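PDB 5TU0: Lmo2125 protein, which binds maltose as a membrane-attached lipoprotein of the bacterial solute-binding protein 1 family and probably hands it to a membrane transporter. Local coordinates for residues Met214-Asn217 and Lys218-Asp221; Thr368-Pro371 and Ser372-Ala376. The protein carries 2 engineered substitutions. All coordinates share one frame; numbering follows the deposited sequence.

Contact 1 spans the turn leading into helix 217-229 and the first residues of that helix, while contact 2 is the first turns of helix 369-387 with its N-cap Thr368. Their centres are 20 Å apart and their nearest atoms about 12 Å apart, so they do not touch. Helix 193-208 links them: Gln215 of contact 1 reaches Phe206 and Gln207 on it, while Pro369 and Ala373 of contact 2 rest on Ile199. In contact 1 the side chain of Asn217 is about 9 Å from a bound glucose unit. The centre of contact 2 lies about 26 Å from the centre of the chain, that of contact 1 about 20 Å.

Contact 1: Met214-Asn217 and Lys218-Asp221; sequences MQDN and KSAD
Asp216 and Ser219 meet through their side chains, the Ser219 OG donating to Asp216 OD2 at 3.0 Å. The hydroxyl comes from above the carboxylate, 56° out of its plane. With CG anti to the backbone N (chi1 -171°), the Asp216 carboxylate lies beside the start of the helix, where its two oxygens take different partners.

Backbone bonds converge on a single acceptor, Asp216 O. Ser219 N donates to it at 3.1 Å with an N-H...O angle of 145°, and Ala220 N adds a weak, more bent bond at 2.9 Å. Asp216 is thus tied to Ser219 through both main chain and side chain.

Two waters extend the polar network. Water 1 donates to Asp216 OD1 at 2.7 Å and accepts from Lys218 N at 3.0 Å, so the second carboxylate oxygen reaches an N-H of the opening turn indirectly. Water 2 donates to Asn217 O and accepts from Asp221 N at 2.9 Å, standing in for the direct bond that a regular helix would make between this carbonyl and amide. The Asn217 side chain turns away from the helix start, and its ND2 is hydrogen-bonded to Thr161 OG1.

In van der Waals packing, the Ala220 methyl points back at the preceding backbone, with its CB 3.4 Å from Asp216 O and 4.0 Å from Met214 O, while the Met214 side chain packs on Phe223 and Ile224.

An aspartate just before the helix, its carbonyl accepting from the i+3 and weakly the i+4 amide and its carboxylate reaching the i+3 serine, thus marks the N-terminal end of helix 217-229 in the periplasmic-binding-protein fold.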
ATOM      1  N   MET A 214      14.448  13.246  11.872  1.00 27.90           N
ATOM      2  CA  MET A 214      13.136  12.657  11.550  1.00 27.00           C
ATOM      3  C   MET A 214      12.154  13.657  10.889  1.00 26.72           C
ATOM      4  O   MET A 214      11.166  13.243  10.241  1.00 26.48           O
ATOM      5  CB  MET A 214      12.501  12.015  12.800  1.00 26.36           C
ATOM      6  CG  MET A 214      13.208  10.760  13.266  1.00 26.48           C
ATOM      7  SD  MET A 214      13.081   9.396  12.093  1.00 27.26           S
ATOM      8  CE  MET A 214      11.354   9.002  12.287  1.00 26.89           C
ATOM      9  N   GLN A 215      12.433  14.951  11.038  1.00 27.13           N
ATOM     10  CA  GLN A 215      11.596  16.012  10.462  1.00 27.63           C
ATOM     11  C   GLN A 215      11.922  16.374   9.009  1.00 28.50           C
ATOM     12  O   GLN A 215      11.130  17.073   8.374  1.00 29.44           O
ATOM     13  CB  GLN A 215      11.694  17.271  11.319  1.00 27.52           C
ATOM     14  CG  GLN A 215      11.188  17.048  12.734  1.00 27.40           C
ATOM     15  CD  GLN A 215      11.426  18.232  13.641  1.00 27.94           C
ATOM     16  OE1 GLN A 215      11.394  19.381  13.207  1.00 28.36           O
ATOM     17  NE2 GLN A 215      11.662  17.955  14.923  1.00 28.38           N
ATOM     18  N   ASP A 216      13.075  15.926   8.498  1.00 29.36           N
ATOM     19  CA  ASP A 216      13.511  16.215   7.123  1.00 29.87           C
ATOM     20  C   ASP A 216      12.977  15.114   6.224  1.00 29.00           C
ATOM     21  O   ASP A 216      13.599  14.066   6.066  1.00 29.10           O
ATOM     22  CB  ASP A 216      15.045  16.306   7.059  1.00 32.87           C
ATOM     23  CG  ASP A 216      15.570  16.822   5.720  1.00 34.63           C
ATOM     24  OD1 ASP A 216      14.815  17.407   4.936  1.00 35.26           O
ATOM     25  OD2 ASP A 216      16.778  16.658   5.474  1.00 38.45           O
ATOM     26  N   ASN A 217      11.820  15.359   5.625  1.00 28.82           N
ATOM     27  CA  ASN A 217      11.178  14.335   4.805  1.00 29.29           C
ATOM     28  C   ASN A 217      12.076  13.791   3.698  1.00 31.18           C
ATOM     29  O   ASN A 217      12.050  12.603   3.417  1.00 32.04           O
ATOM     30  CB  ASN A 217       9.893  14.845   4.179  1.00 28.64           C
ATOM     31  CG  ASN A 217       9.141  13.747   3.451  1.00 28.75           C
ATOM     32  OD1 ASN A 217       9.100  13.727   2.220  1.00 32.02           O
ATOM     33  ND2 ASN A 217       8.607  12.799   4.195  1.00 26.10           N
ATOM     34  N   LYS A 218      12.881  14.655   3.091  1.00 32.72           N
ATOM     35  CA  LYS A 218      13.738  14.244   1.975  1.00 34.75           C
ATOM     36  C   LYS A 218      14.728  13.117   2.329  1.00 34.17           C
ATOM     37  O   LYS A 218      15.030  12.273   1.488  1.00 33.27           O
ATOM     38  CB  LYS A 218      14.496  15.458   1.426  1.00 37.61           C
ATOM     39  CG  LYS A 218      15.333  15.171   0.187  1.00 40.48           C
ATOM     40  CD  LYS A 218      16.006  16.425  -0.362  1.00 43.72           C
ATOM     41  CE  LYS A 218      16.766  16.096  -1.645  1.00 46.52           C
ATOM     42  NZ  LYS A 218      17.376  17.284  -2.301  1.00 49.39           N
ATOM     43  N   SER A 219      15.208  13.099   3.570  1.00 33.07           N
ATOM     44  CA  SER A 219      16.220  12.121   4.001  1.00 33.93           C
ATOM     45  C   SER A 219      15.794  11.207   5.161  1.00 33.13           C
ATOM     46  O   SER A 219      16.579  10.356   5.590  1.00 32.34           O
ATOM     47  CB  SER A 219      17.471  12.878   4.426  1.00 34.96           C
ATOM     48  OG  SER A 219      17.174  13.720   5.519  1.00 34.94           O
ATOM     49  N   ALA A 220      14.568  11.375   5.660  1.00 32.10           N
ATOM     50  CA  ALA A 220      14.096  10.579   6.808  1.00 32.17           C
ATOM     51  C   ALA A 220      14.076   9.056   6.559  1.00 32.75           C
ATOM     52  O   ALA A 220      14.402   8.283   7.465  1.00 32.14           O
ATOM     53  CB  ALA A 220      12.726  11.060   7.261  1.00 31.57           C
ATOM     54  N   ASP A 221      13.691   8.612   5.360  1.00 32.41           N
ATOM     55  CA  ASP A 221      13.684   7.168   5.110  1.00 33.62           C
ATOM     56  C   ASP A 221      15.109   6.611   5.192  1.00 34.73           C
ATOM     57  O   ASP A 221      15.323   5.546   5.783  1.00 34.49           O
ATOM     58  CB  ASP A 221      13.055   6.785   3.770  1.00 35.24           C
ATOM     59  CG  ASP A 221      12.847   5.277   3.654  1.00 37.28           C
ATOM     60  OD1 ASP A 221      11.956   4.744   4.359  1.00 40.24           O
ATOM     61  OD2 ASP A 221      13.585   4.626   2.891  1.00 37.25           O
TER
HETATM   62  O   HOH W   1      12.561  17.587   3.474  1.00 38.50           O
HETATM   63  O   HOH W   2      12.993  10.131   2.961  1.00 31.63           O

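Contact 2: Thr368-Pro371 and Ser372-Ala376. Engineered in segment 368-371: Pro371 (natural residue Gln).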
ATOM      1  N   THR A 368       0.630  25.117  15.285  1.00 28.56           N
ATOM      2  CA  THR A 368       0.004  24.118  16.145  1.00 28.47           C
ATOM      3  C   THR A 368      -0.793  23.184  15.219  1.00 27.83           C
ATOM      4  O   THR A 368      -1.058  23.542  14.063  1.00 26.17           O
ATOM      5  CB  THR A 368      -0.857  24.747  17.244  1.00 29.90           C
ATOM      6  OG1 THR A 368      -1.800  25.635  16.660  1.00 29.47           O
ATOM      7  CG2 THR A 368       0.038  25.514  18.210  1.00 32.05           C
ATOM      8  N   PRO A 369      -1.157  21.982  15.706  1.00 28.16           N
ATOM      9  CA  PRO A 369      -1.846  21.002  14.860  1.00 27.28           C
ATOM     10  C   PRO A 369      -3.151  21.446  14.164  1.00 27.12           C
ATOM     11  O   PRO A 369      -3.352  21.114  12.988  1.00 24.78           O
ATOM     12  CB  PRO A 369      -2.100  19.844  15.834  1.00 28.22           C
ATOM     13  CG  PRO A 369      -0.938  19.905  16.760  1.00 28.85           C
ATOM     14  CD  PRO A 369      -0.749  21.384  16.990  1.00 29.48           C
ATOM     15  N   GLN A 370      -4.014  22.188  14.867  1.00 28.13           N
ATOM     16  CA  GLN A 370      -5.294  22.635  14.273  1.00 29.75           C
ATOM     17  C   GLN A 370      -5.121  23.540  13.010  1.00 28.37           C
ATOM     18  O   GLN A 370      -5.671  23.216  11.947  1.00 26.26           O
ATOM     19  CB  GLN A 370      -6.193  23.295  15.333  1.00 32.97           C
ATOM     20  CG  GLN A 370      -7.591  23.638  14.842  1.00 35.79           C
ATOM     21  CD  GLN A 370      -8.461  22.417  14.645  1.00 37.01           C
ATOM     22  OE1 GLN A 370      -8.545  21.569  15.519  1.00 41.01           O
ATOM     23  NE2 GLN A 370      -9.128  22.335  13.509  1.00 38.63           N
ATOM     24  N   PRO A 371      -4.383  24.675  13.121  1.00 28.39           N
ATOM     25  CA  PRO A 371      -4.174  25.515  11.920  1.00 28.31           C
ATOM     26  C   PRO A 371      -3.333  24.828  10.861  1.00 26.85           C
ATOM     27  O   PRO A 371      -3.498  25.112   9.681  1.00 27.55           O
ATOM     28  CB  PRO A 371      -3.450  26.749  12.454  1.00 29.39           C
ATOM     29  CG  PRO A 371      -2.919  26.356  13.783  1.00 29.97           C
ATOM     30  CD  PRO A 371      -3.852  25.327  14.330  1.00 30.30           C
ATOM     31  N   SER A 372      -2.434  23.941  11.267  1.00 26.49           N
ATOM     32  CA  SER A 372      -1.631  23.204  10.296  1.00 25.21           C
ATOM     33  C   SER A 372      -2.573  22.404   9.380  1.00 24.49           C
ATOM     34  O   SER A 372      -2.419  22.407   8.147  1.00 24.79           O
ATOM     35  CB  SER A 372      -0.652  22.275  10.995  1.00 25.09           C
ATOM     36  OG  SER A 372       0.214  21.636  10.062  1.00 26.75           O
ATOM     37  N   ALA A 373      -3.543  21.743  10.000  1.00 24.61           N
ATOM     38  CA  ALA A 373      -4.514  20.925   9.282  1.00 24.08           C
ATOM     39  C   ALA A 373      -5.510  21.778   8.518  1.00 24.04           C
ATOM     40  O   ALA A 373      -5.811  21.482   7.365  1.00 23.53           O
ATOM     41  CB  ALA A 373      -5.228  19.999  10.245  1.00 24.55           C
ATOM     42  N   ASP A 374      -6.024  22.834   9.156  1.00 25.13           N
ATOM     43  CA  ASP A 374      -6.986  23.731   8.500  1.00 26.04           C
ATOM     44  C   ASP A 374      -6.394  24.408   7.274  1.00 25.70           C
ATOM     45  O   ASP A 374      -7.048  24.478   6.221  1.00 25.42           O
ATOM     46  CB  ASP A 374      -7.515  24.795   9.477  1.00 27.77           C
ATOM     47  CG  ASP A 374      -8.443  24.221  10.533  1.00 29.09           C
ATOM     48  OD1 ASP A 374      -8.956  23.108  10.350  1.00 29.56           O
ATOM     49  OD2 ASP A 374      -8.658  24.888  11.560  1.00 31.20           O
ATOM     50  N   ASP A 375      -5.151  24.886   7.393  1.00 25.61           N
ATOM     51  CA  ASP A 375      -4.482  25.576   6.281  1.00 26.28           C
ATOM     52  C   ASP A 375      -4.250  24.631   5.095  1.00 25.02           C
ATOM     53  O   ASP A 375      -4.472  25.004   3.948  1.00 24.86           O
ATOM     54  CB  ASP A 375      -3.148  26.201   6.729  1.00 27.34           C
ATOM     55  CG  ASP A 375      -3.326  27.335   7.745  1.00 29.90           C
ATOM     56  OD1 ASP A 375      -4.451  27.825   7.921  1.00 30.27           O
ATOM     57  OD2 ASP A 375      -2.319  27.740   8.383  1.00 31.75           O
ATOM     58  N   ALA A 376      -3.824  23.406   5.382  1.00 25.17           N
ATOM     59  CA  ALA A 376      -3.558  22.424   4.332  1.00 24.23           C
ATOM     60  C   ALA A 376      -4.864  21.990   3.654  1.00 24.36           C
ATOM     61  O   ALA A 376      -4.906  21.852   2.437  1.00 23.31           O
ATOM     62  CB  ALA A 376      -2.832  21.230   4.904  1.00 24.09           C
TER
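Gln370 and Asp374, one helical turn apart, set their flat ends obliquely to one another, the amide and carboxylate planes standing 51° apart. Gln370 bends at chi2 (72°), which turns its amide along the helix surface toward the acid. NE2 then donates to Asp374 OD2 at 3.2 Å in a nearly straight bond (170°), with the acceptor lying in the amide plane. The bond meets OD2 on its syn side, somewhat out of the carboxylate plane. A second, weak branch runs from NE2 to Asp374 OD1 at 3.3 Å; OD1 also accepts from Asn191, so the carboxylate is held from two residues.

The Asp375 carboxylate lies close to Pro371 O, with CG 3.0 Å from it, an approach of acceptors and not a bond; its charge is met by Lys367, in a salt bridge to OD2. Pro371 is an engineered residue whose carbonyl accepts from Asp375 N at 2.8 Å. Ser372 sets its CB 3.3 Å from Thr368 O while its OG bonds to Leu358 O of helix 348-363. On another side, Pro369 and Ala373 lie against Ile199 of helix 193-208.

Beneath these side chains, backbone bonds join residues four apart: Ser372 N to Thr368 O at 3.1 Å, Ala373 N to Pro369 O and Asp374 N to Gln370 O. Thr368 occupies the N-cap position without a side-chain capping bond, and Pro369 follows as the first helical residue. The whole is a regular alpha-helical N-terminus, with an i to i+4 glutamine-aspartate side-chain hydrogen bond on the surface of helix 369-387.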